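PDB 3G8R: probable spore coat polysaccharide biosynthesis protein E from Chromobacterium violaceum ATCC 12472, which probably acts as an N-acylneuraminate-9-phosphate synthase, this chain being its zinc-binding NeuB-type TIM barrel followed by a SAF domain. Local coordinates for residues K65-K68 / R69-T73; M80-L83 / V84-M87; H179-L182 / A183-K186; I185-L188 / R189-A193. All blocks are in the same frame, centred on the assembly; numbering follows the deposited sequence.

Contact 1: residues K65-K68 / R69-T73; sequences KYVK and RFEET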
loop_
_atom_site.group_PDB
_atom_site.type_symbol
_atom_site.label_atom_id
_atom_site.label_comp_id
_atom_site.label_asym_id
_atom_site.label_seq_id
_atom_site.Cartn_x
_atom_site.Cartn_y
_atom_site.Cartn_z
ATOM N N LYS A 65 -17.454 22.142 -23.679
ATOM C CA LYS A 65 -16.705 20.905 -23.727
ATOM C C LYS A 65 -17.547 19.700 -24.110
ATOM O O LYS A 65 -18.747 19.612 -23.771
ATOM C CB LYS A 65 -16.053 20.669 -22.372
ATOM C CG LYS A 65 -14.808 19.808 -22.423
ATOM C CD LYS A 65 -13.967 19.943 -21.144
ATOM C CE LYS A 65 -12.758 18.997 -21.176
ATOM N NZ LYS A 65 -12.624 18.457 -22.574
ATOM N N TYR A 66 -16.900 18.780 -24.827
ATOM C CA TYR A 66 -17.390 17.406 -25.089
ATOM C C TYR A 66 -18.421 17.259 -26.217
ATOM O O TYR A 66 -18.429 16.246 -26.935
ATOM C CB TYR A 66 -17.911 16.722 -23.819
ATOM C CG TYR A 66 -16.895 16.510 -22.706
ATOM C CD1 TYR A 66 -15.886 15.538 -22.811
ATOM C CD2 TYR A 66 -16.977 17.249 -21.525
ATOM C CE1 TYR A 66 -14.953 15.336 -21.754
ATOM C CE2 TYR A 66 -16.070 17.078 -20.487
ATOM C CZ TYR A 66 -15.054 16.118 -20.589
ATOM O OH TYR A 66 -14.166 15.947 -19.521
ATOM N N VAL A 67 -19.295 18.240 -26.390
ATOM C CA VAL A 67 -20.285 18.120 -27.450
ATOM C C VAL A 67 -19.671 17.648 -28.767
ATOM O O VAL A 67 -20.099 16.648 -29.323
ATOM C CB VAL A 67 -21.022 19.429 -27.671
ATOM C CG1 VAL A 67 -22.026 19.287 -28.800
ATOM C CG2 VAL A 67 -21.707 19.810 -26.422
ATOM N N LYS A 68 -18.668 18.371 -29.248
ATOM C CA LYS A 68 -18.103 18.136 -30.573
ATOM C C LYS A 68 -17.366 16.810 -30.608
ATOM O O LYS A 68 -17.487 16.033 -31.580
ATOM C CB LYS A 68 -17.147 19.273 -30.957
ATOM C CG LYS A 68 -16.655 19.240 -32.379
ATOM C CD LYS A 68 -15.754 20.408 -32.694
ATOM C CE LYS A 68 -14.581 19.966 -33.590
ATOM N NZ LYS A 68 -14.395 20.848 -34.819
ATOM N N ARG A 69 -16.610 16.551 -29.544
ATOM C CA ARG A 69 -15.885 15.294 -29.443
ATOM C C ARG A 69 -16.877 14.118 -29.544
ATOM O O ARG A 69 -16.628 13.165 -30.300
ATOM C CB ARG A 69 -15.000 15.272 -28.187
ATOM C CG ARG A 69 -14.641 13.900 -27.658
ATOM C CD ARG A 69 -13.400 13.221 -28.303
ATOM N NE ARG A 69 -12.887 12.186 -27.380
ATOM C CZ ARG A 69 -12.079 11.165 -27.690
ATOM N NH1 ARG A 69 -11.642 10.978 -28.945
ATOM N NH2 ARG A 69 -11.717 10.315 -26.720
ATOM N N PHE A 70 -18.014 14.228 -28.848
ATOM C CA PHE A 70 -19.026 13.195 -28.874
ATOM C C PHE A 70 -19.650 12.996 -30.233
ATOM O O PHE A 70 -19.816 11.861 -30.689
ATOM C CB PHE A 70 -20.131 13.483 -27.867
ATOM C CG PHE A 70 -19.732 13.252 -26.434
ATOM C CD1 PHE A 70 -20.439 13.846 -25.402
ATOM C CD2 PHE A 70 -18.639 12.454 -26.105
ATOM C CE1 PHE A 70 -20.074 13.634 -24.077
ATOM C CE2 PHE A 70 -18.272 12.253 -24.768
ATOM C CZ PHE A 70 -18.982 12.843 -23.771
ATOM N N GLU A 71 -20.013 14.096 -30.881
ATOM C CA GLU A 71 -20.661 14.010 -32.193
ATOM C C GLU A 71 -19.729 13.389 -33.230
ATOM O O GLU A 71 -20.154 12.533 -33.993
ATOM C CB GLU A 71 -21.199 15.371 -32.661
ATOM C CG GLU A 71 -22.397 15.890 -31.844
ATOM C CD GLU A 71 -22.958 17.239 -32.334
ATOM O OE1 GLU A 71 -24.208 17.370 -32.399
ATOM O OE2 GLU A 71 -22.163 18.169 -32.661
ATOM N N GLU A 72 -18.465 13.803 -33.227
ATOM C CA GLU A 72 -17.484 13.351 -34.220
ATOM C C GLU A 72 -17.149 11.857 -34.189
ATOM O O GLU A 72 -16.839 11.261 -35.228
ATOM C CB GLU A 72 -16.178 14.109 -34.054
ATOM C CG GLU A 72 -16.164 15.507 -34.635
ATOM C CD GLU A 72 -14.816 16.189 -34.431
ATOM O OE1 GLU A 72 -14.522 17.147 -35.183
ATOM O OE2 GLU A 72 -14.045 15.760 -33.526
ATOM N N THR A 73 -17.196 11.263 -33.001
ATOM C CA THR A 73 -16.768 9.880 -32.834
ATOM C C THR A 73 -17.943 8.912 -32.728
ATOM O O THR A 73 -17.756 7.727 -32.417
ATOM C CB THR A 73 -15.863 9.723 -31.607
ATOM O OG1 THR A 73 -16.500 10.321 -30.482
ATOM C CG2 THR A 73 -14.533 10.411 -31.841
#
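Tyr66 and Phe70 meet one turn apart at the start of helix 67-72, a short helix that precedes helix 77-89 in the chain of the NeuB-type TIM barrel. CB of Tyr66 sits over one face of the Phe70 ring, 4.2 Å from its centroid and displaced toward the rim, a CH-pi contact. The two rings are nearly parallel, 22° between planes, yet slid so far apart that they scarcely overlap.

Backbone bonds come second. Tyr66, in the N-cap position, gives its carbonyl O to Phe70 N at 2.8 Å, and Val67 O and Lys68 O accept from Glu71 N and Glu72 N in the same i to i+4 pattern.

The charged side chains have separate partners. The carboxylate of Glu71 runs beside Val67 CG1 and is held by Gly60 N, while Arg69 NH2 bonds to Asn15 OD1. The Arg69 side chain lies about 7 Å from that of the zinc ligand His225. Phe303 of the second subunit meets the Phe70 ring and packs on Val67, so this helix belongs to the dimer interface. Lys68 NZ and Glu72 OE1 form a long salt bridge at 3.7 Å, with Lys68 CE closer to that oxygen at 3.2 Å.

Contact 2: residues M80-L83 / V84-M87; sequences MQKL and VAEM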
loop_
_atom_site.group_PDB
_atom_site.type_symbol
_atom_site.label_atom_id
_atom_site.label_comp_id
_atom_site.label_asym_id
_atom_site.label_seq_id
_atom_site.Cartn_x
_atom_site.Cartn_y
_atom_site.Cartn_z
HETATM N N MSE A 80 -21.192 -0.841 -32.704
HETATM C CA MSE A 80 -20.987 -1.121 -31.266
HETATM C C MSE A 80 -21.127 -2.616 -30.929
HETATM O O MSE A 80 -20.390 -3.125 -30.097
HETATM C CB MSE A 80 -21.939 -0.299 -30.371
HETATM C CG MSE A 80 -21.632 1.208 -30.179
HETATM SE SE MSE A 80 -19.948 1.626 -29.618
HETATM C CE MSE A 80 -20.276 2.925 -28.418
ATOM N N GLN A 81 -22.069 -3.316 -31.561
ATOM C CA GLN A 81 -22.183 -4.771 -31.388
ATOM C C GLN A 81 -20.988 -5.466 -32.011
ATOM O O GLN A 81 -20.577 -6.519 -31.542
ATOM C CB GLN A 81 -23.491 -5.317 -31.979
ATOM C CG GLN A 81 -23.668 -6.870 -31.929
ATOM C CD GLN A 81 -24.190 -7.422 -30.580
ATOM O OE1 GLN A 81 -25.369 -7.256 -30.236
ATOM N NE2 GLN A 81 -23.317 -8.109 -29.837
ATOM N N LYS A 82 -20.426 -4.880 -33.067
ATOM C CA LYS A 82 -19.253 -5.474 -33.721
ATOM C C LYS A 82 -18.060 -5.489 -32.766
ATOM O O LYS A 82 -17.316 -6.470 -32.709
ATOM C CB LYS A 82 -18.889 -4.747 -35.025
ATOM C CG LYS A 82 -18.832 -5.652 -36.269
ATOM C CD LYS A 82 -17.428 -6.228 -36.602
ATOM C CE LYS A 82 -17.014 -7.447 -35.722
ATOM N NZ LYS A 82 -18.064 -8.518 -35.636
ATOM N N LEU A 83 -17.897 -4.419 -31.990
ATOM C CA LEU A 83 -16.743 -4.308 -31.092
ATOM C C LEU A 83 -16.868 -5.282 -29.943
ATOM O O LEU A 83 -15.911 -5.970 -29.603
ATOM C CB LEU A 83 -16.556 -2.878 -30.580
ATOM C CG LEU A 83 -16.002 -1.945 -31.652
ATOM C CD1 LEU A 83 -16.009 -0.505 -31.176
ATOM C CD2 LEU A 83 -14.607 -2.388 -32.119
ATOM N N VAL A 84 -18.059 -5.374 -29.368
ATOM C CA VAL A 84 -18.315 -6.402 -28.381
ATOM C C VAL A 84 -17.920 -7.762 -28.936
ATOM O O VAL A 84 -17.336 -8.590 -28.235
ATOM C CB VAL A 84 -19.794 -6.441 -28.001
ATOM C CG1 VAL A 84 -20.089 -7.640 -27.087
ATOM C CG2 VAL A 84 -20.209 -5.111 -27.362
ATOM N N ALA A 85 -18.226 -7.973 -30.209
ATOM C CA ALA A 85 -17.988 -9.240 -30.829
ATOM C C ALA A 85 -16.510 -9.584 -30.715
ATOM O O ALA A 85 -16.167 -10.640 -30.172
ATOM C CB ALA A 85 -18.445 -9.200 -32.244
ATOM N N GLU A 86 -15.640 -8.684 -31.176
ATOM C CA GLU A 86 -14.197 -8.847 -30.995
ATOM C C GLU A 86 -13.823 -8.941 -29.512
ATOM O O GLU A 86 -13.240 -9.945 -29.098
ATOM C CB GLU A 86 -13.394 -7.725 -31.660
ATOM C CG GLU A 86 -13.106 -7.909 -33.156
ATOM C CD GLU A 86 -12.080 -9.015 -33.511
ATOM O OE1 GLU A 86 -10.940 -8.983 -32.985
ATOM O OE2 GLU A 86 -12.421 -9.892 -34.359
HETATM N N MSE A 87 -14.163 -7.932 -28.706
HETATM C CA MSE A 87 -13.890 -8.013 -27.270
HETATM C C MSE A 87 -13.972 -9.462 -26.807
HETATM O O MSE A 87 -12.996 -10.023 -26.325
HETATM C CB MSE A 87 -14.878 -7.177 -26.460
HETATM C CG MSE A 87 -14.504 -5.742 -26.394
HETATM SE SE MSE A 87 -15.735 -4.562 -25.771
HETATM C CE MSE A 87 -14.826 -3.180 -26.391
#
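Met87, a selenomethionine, reaches back along its own helix over the carbonyl oxygen of Leu83, one turn earlier in helix 77-89. Its CB lies 3.5 Å from Leu83 O. With chi1 at -83°, CG is anti to the carbonyl carbon of its own residue and keeps equally near to Leu83 O. Beyond CG the chain is extended, which carries SE out to 4.1 Å from the same oxygen and on toward Phe43 and Leu45. That oxygen also accepts the Met87 N-H, at 2.8 Å and nearly in line with the C=O.

The rest of the turn is held in the same i to i+4 fashion. Glu86 N donates to Lys82 O and Ala85 N to Gln81 O, the latter with a bent N-H...O angle of 142°, while the bond from Val84 N to Met80 O is weak at 3.3 Å. Val84 CG2 lies 3.4 Å from Met80 O. On the outer side the Lys82 chain, bent at three torsions, curls forward along the helix surface until its NZ is 3.5 Å from Ala85 CB.

Glu86 forms a salt bridge with Arg28 of helix 21-33. Leu83 rests on Val24 of that helix, and Met87 spans both layers, touching Ile27 there as well as strand 40-47. Met80 and Val84 pack on Tyr47 of the same strand, so the helix lies against the barrel wall with helix 21-33 alongside.

Contact 3: residues H179-L182 / A183-K186; sequences HLHL and ARIK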
loop_
_atom_site.group_PDB
_atom_site.type_symbol
_atom_site.label_atom_id
_atom_site.label_comp_id
_atom_site.label_asym_id
_atom_site.label_seq_id
_atom_site.Cartn_x
_atom_site.Cartn_y
_atom_site.Cartn_z
ATOM N N HIS A 179 -1.803 14.442 -7.062
ATOM C CA HIS A 179 -3.252 14.530 -6.963
ATOM C C HIS A 179 -3.970 13.204 -7.140
ATOM O O HIS A 179 -5.175 13.182 -7.281
ATOM C CB HIS A 179 -3.780 15.513 -8.007
ATOM C CG HIS A 179 -3.530 16.953 -7.683
ATOM N ND1 HIS A 179 -4.181 17.981 -8.336
ATOM C CD2 HIS A 179 -2.705 17.543 -6.787
ATOM C CE1 HIS A 179 -3.756 19.142 -7.864
ATOM N NE2 HIS A 179 -2.873 18.903 -6.913
ATOM N N LEU A 180 -3.227 12.105 -7.152
ATOM C CA LEU A 180 -3.792 10.792 -7.337
ATOM C C LEU A 180 -4.567 10.360 -6.115
ATOM O O LEU A 180 -5.485 9.565 -6.244
ATOM C CB LEU A 180 -2.694 9.787 -7.585
ATOM C CG LEU A 180 -1.948 10.033 -8.879
ATOM C CD1 LEU A 180 -0.767 9.149 -8.960
ATOM C CD2 LEU A 180 -2.896 9.725 -10.016
ATOM N N HIS A 181 -4.175 10.830 -4.931
ATOM C CA HIS A 181 -4.919 10.541 -3.707
ATOM C C HIS A 181 -5.249 9.074 -3.594
ATOM O O HIS A 181 -6.416 8.689 -3.531
ATOM C CB HIS A 181 -6.238 11.311 -3.675
ATOM C CG HIS A 181 -6.810 11.441 -2.304
ATOM N ND1 HIS A 181 -8.108 11.845 -2.071
ATOM C CD2 HIS A 181 -6.262 11.224 -1.084
ATOM C CE1 HIS A 181 -8.348 11.849 -0.770
ATOM N NE2 HIS A 181 -7.236 11.500 -0.147
ATOM N N LEU A 182 -4.230 8.251 -3.599
ATOM C CA LEU A 182 -4.446 6.842 -3.673
ATOM C C LEU A 182 -4.833 6.338 -2.329
ATOM O O LEU A 182 -5.400 5.264 -2.219
ATOM C CB LEU A 182 -3.168 6.173 -4.110
ATOM C CG LEU A 182 -2.928 6.533 -5.551
ATOM C CD1 LEU A 182 -1.537 6.165 -5.936
ATOM C CD2 LEU A 182 -3.978 5.736 -6.331
ATOM N N ALA A 183 -4.511 7.108 -1.299
ATOM C CA ALA A 183 -4.932 6.778 0.043
ATOM C C ALA A 183 -6.405 6.523 0.042
ATOM O O ALA A 183 -6.894 5.833 0.892
ATOM C CB ALA A 183 -4.629 7.922 0.998
ATOM N N ARG A 184 -7.129 7.092 -0.908
ATOM C CA ARG A 184 -8.554 6.980 -0.839
ATOM C C ARG A 184 -9.002 5.537 -1.052
ATOM O O ARG A 184 -10.108 5.153 -0.637
ATOM C CB ARG A 184 -9.267 7.951 -1.787
ATOM C CG ARG A 184 -10.776 7.916 -1.518
ATOM C CD ARG A 184 -11.492 9.160 -1.950
ATOM N NE ARG A 184 -12.169 8.913 -3.201
ATOM C CZ ARG A 184 -13.479 8.972 -3.345
ATOM N NH1 ARG A 184 -14.244 9.288 -2.307
ATOM N NH2 ARG A 184 -14.019 8.707 -4.526
ATOM N N ILE A 185 -8.139 4.726 -1.667
ATOM C CA ILE A 185 -8.519 3.337 -1.923
ATOM C C ILE A 185 -8.800 2.640 -0.580
ATOM O O ILE A 185 -9.778 1.897 -0.452
ATOM C CB ILE A 185 -7.474 2.580 -2.808
ATOM C CG1 ILE A 185 -7.268 3.294 -4.152
ATOM C CG2 ILE A 185 -7.913 1.168 -3.139
ATOM C CD1 ILE A 185 -6.259 2.621 -5.019
ATOM N N LYS A 186 -7.973 2.942 0.422
ATOM C CA LYS A 186 -8.102 2.346 1.749
ATOM C C LYS A 186 -9.287 2.962 2.440
ATOM O O LYS A 186 -10.017 2.267 3.158
ATOM C CB LYS A 186 -6.829 2.534 2.578
ATOM C CG LYS A 186 -6.983 2.219 4.077
ATOM C CD LYS A 186 -5.718 1.642 4.720
ATOM C CE LYS A 186 -4.589 2.681 4.895
ATOM N NZ LYS A 186 -3.182 2.066 4.879
#
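A chi1 of -160° sets the His181 imidazole anti to its backbone N and swings it forward along the chain, where one ring face receives CB of Arg184. That CB stands over the centre of the imidazole, 4.1 Å from the centroid and 12° off the ring normal, a clear CH-pi contact. Beyond CB the Arg184 chain runs off obliquely, away from the imidazole. Its NH2 bonds to Thr142 OG1 and its NE to His168 ND1, fixing the far end near the barrel strands. The methyl of Ala183 also approaches the imidazole, 4.2 Å from His181 CD2.

On the buried side, Leu182 and Ile185 run next to each other in the same direction, with CD2 of Leu182 4.1 Å from CD1 of Ile185. Both rest on Tyr199 of strand 196-201, and helix 209-216 adds Leu213 and Ala214. Ile185 CG1 also comes within 3.3 Å of Leu182 O. This oxygen accepts the Ile185 N-H at 2.8 Å, but the donor stands well above the carbonyl plane, 48° out of it.

The second subunit closes the other side: His181 NE2 bonds to Asp261 O there, and the backbones of Leu182 and Ala183 bond to that subunit too. The imidazole is therefore held at NE2 by the partner chain and covered on one face by Arg184 CB. Residues 181 to 184 lead from the loop after strand 164-168 into helix 184-191, forming a type I beta turn at the start of the helix of a beta-alpha-beta unit of the TIM barrel.

Contact 4: residues I185-L188 / R189-A193; sequences IKTL and RQQYA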
loop_
_atom_site.group_PDB
_atom_site.type_symbol
_atom_site.label_atom_id
_atom_site.label_comp_id
_atom_site.label_asym_id
_atom_site.label_seq_id
_atom_site.Cartn_x
_atom_site.Cartn_y
_atom_site.Cartn_z
ATOM N N ILE A 185 -8.139 4.726 -1.667
ATOM C CA ILE A 185 -8.519 3.337 -1.923
ATOM C C ILE A 185 -8.800 2.640 -0.580
ATOM O O ILE A 185 -9.778 1.897 -0.452
ATOM C CB ILE A 185 -7.474 2.580 -2.808
ATOM C CG1 ILE A 185 -7.268 3.294 -4.152
ATOM C CG2 ILE A 185 -7.913 1.168 -3.139
ATOM C CD1 ILE A 185 -6.259 2.621 -5.019
ATOM N N LYS A 186 -7.973 2.942 0.422
ATOM C CA LYS A 186 -8.102 2.346 1.749
ATOM C C LYS A 186 -9.287 2.962 2.440
ATOM O O LYS A 186 -10.017 2.267 3.158
ATOM C CB LYS A 186 -6.829 2.534 2.578
ATOM C CG LYS A 186 -6.983 2.219 4.077
ATOM C CD LYS A 186 -5.718 1.642 4.720
ATOM C CE LYS A 186 -4.589 2.681 4.895
ATOM N NZ LYS A 186 -3.182 2.066 4.879
ATOM N N THR A 187 -9.518 4.254 2.199
ATOM C CA THR A 187 -10.639 4.905 2.845
ATOM C C THR A 187 -11.892 4.184 2.423
ATOM O O THR A 187 -12.745 3.835 3.253
ATOM C CB THR A 187 -10.721 6.368 2.503
ATOM O OG1 THR A 187 -9.682 7.057 3.203
ATOM C CG2 THR A 187 -12.065 6.958 2.917
ATOM N N LEU A 188 -11.992 3.919 1.132
ATOM C CA LEU A 188 -13.174 3.264 0.638
ATOM C C LEU A 188 -13.256 1.870 1.170
ATOM O O LEU A 188 -14.325 1.428 1.560
ATOM C CB LEU A 188 -13.171 3.237 -0.878
ATOM C CG LEU A 188 -13.488 4.577 -1.551
ATOM C CD1 LEU A 188 -13.536 4.401 -3.064
ATOM C CD2 LEU A 188 -14.805 5.126 -1.036
ATOM N N ARG A 189 -12.121 1.172 1.183
ATOM C CA ARG A 189 -12.094 -0.213 1.654
ATOM C C ARG A 189 -12.582 -0.337 3.096
ATOM O O ARG A 189 -13.329 -1.247 3.430
ATOM C CB ARG A 189 -10.708 -0.824 1.483
ATOM C CG ARG A 189 -10.494 -2.023 2.337
ATOM C CD ARG A 189 -9.142 -2.658 2.066
ATOM N NE ARG A 189 -9.160 -3.721 1.045
ATOM C CZ ARG A 189 -10.248 -4.284 0.494
ATOM N NH1 ARG A 189 -11.491 -3.913 0.849
ATOM N NH2 ARG A 189 -10.081 -5.237 -0.424
ATOM N N GLN A 190 -12.176 0.606 3.937
ATOM C CA GLN A 190 -12.538 0.569 5.350
ATOM C C GLN A 190 -14.011 0.974 5.580
ATOM O O GLN A 190 -14.669 0.461 6.466
ATOM C CB GLN A 190 -11.613 1.465 6.154
ATOM C CG GLN A 190 -10.227 0.906 6.456
ATOM C CD GLN A 190 -9.291 1.964 7.110
ATOM O OE1 GLN A 190 -9.456 3.193 6.946
ATOM N NE2 GLN A 190 -8.310 1.477 7.848
ATOM N N GLN A 191 -14.513 1.895 4.772
ATOM C CA GLN A 191 -15.880 2.349 4.853
ATOM C C GLN A 191 -16.889 1.226 4.489
ATOM O O GLN A 191 -17.990 1.175 5.051
ATOM C CB GLN A 191 -16.033 3.484 3.864
ATOM C CG GLN A 191 -16.741 4.740 4.349
ATOM C CD GLN A 191 -15.783 5.898 4.620
ATOM O OE1 GLN A 191 -15.614 6.797 3.795
ATOM N NE2 GLN A 191 -15.136 5.861 5.783
ATOM N N TYR A 192 -16.534 0.342 3.547
ATOM C CA TYR A 192 -17.520 -0.584 2.920
ATOM C C TYR A 192 -17.045 -2.038 2.820
ATOM O O TYR A 192 -16.334 -2.437 1.899
ATOM C CB TYR A 192 -17.956 -0.068 1.536
ATOM C CG TYR A 192 -18.450 1.375 1.514
ATOM C CD1 TYR A 192 -19.721 1.710 1.958
ATOM C CD2 TYR A 192 -17.650 2.388 1.036
ATOM C CE1 TYR A 192 -20.170 2.998 1.946
ATOM C CE2 TYR A 192 -18.102 3.700 0.984
ATOM C CZ TYR A 192 -19.360 4.004 1.463
ATOM O OH TYR A 192 -19.801 5.318 1.429
ATOM N N ALA A 193 -17.430 -2.842 3.794
ATOM C CA ALA A 193 -16.894 -4.204 3.858
ATOM C C ALA A 193 -17.783 -5.147 3.058
ATOM O O ALA A 193 -18.997 -4.956 2.983
ATOM C CB ALA A 193 -16.726 -4.656 5.310
#
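Lys186 lies alongside Gln190, one turn later in helix 184-191, with its aliphatic part against the amide: CG of Lys186 is 3.8 Å from CD of Gln190, and CD of the lysine is 4.1 Å from the amide NE2. A chi1 of 167° turns the lysine CG away from its own N, and bends at chi2 and chi3 then lead the ammonium end away from the helix. Thr187 and Gln191 repeat this side-by-side pairing. CG2 of Thr187 faces OE1 of Gln191 at 3.7 Å, while the threonine hydroxyl turns to Gly262 O of the second subunit.

Leu188 and Tyr192 meet on the inner side, CD2 of the leucine 4.1 Å from CE2 of the tyrosine. CG of Gln191 sits over one face of the Tyr192 ring, toward its rim.

The backbone is regular until its end. Ile185, Lys186 and Thr187 each give a carbonyl O to the N-H four residues on, with 2.8 Å from Gln190 N to Lys186 O. Tyr192 is already leaving helical geometry, and its N-H makes a weak, bent bond to Leu188 O, 3.2 Å long at 133°.

Leu188 touches both Ile166 of strand 164-168 and Ile197 of strand 196-201, the two strands this helix connects. Tyr192 packs on Ile150 and Val154 of helix 147-158, with its OH bonded to Asp151, so the helix packs on both strands and, through Tyr192 after its end, on helix 147-158.

In the fold
From the N terminus, contact 1 holds helix 67-72 together just before contact 2 does the same within helix 77-89; their nearest atoms are about 7 Å apart and do not touch. Much later in the chain, contact 3 closes the turn into helix 184-191, and contact 4 continues along that helix to its end, sharing Ile185 and Lys186 with contact 3. All are local; contacts 1, 2 and the 3-4 pair follow one another in series, while 3 and 4 overlap, and none nests inside another. Contact 2 backs strand 40-47 beside helix 21-33, whereas contacts 3 and 4 cover strands 164-168 and 196-201 elsewhere around the barrel. Contacts 1, 3 and 4 also reach the second subunit.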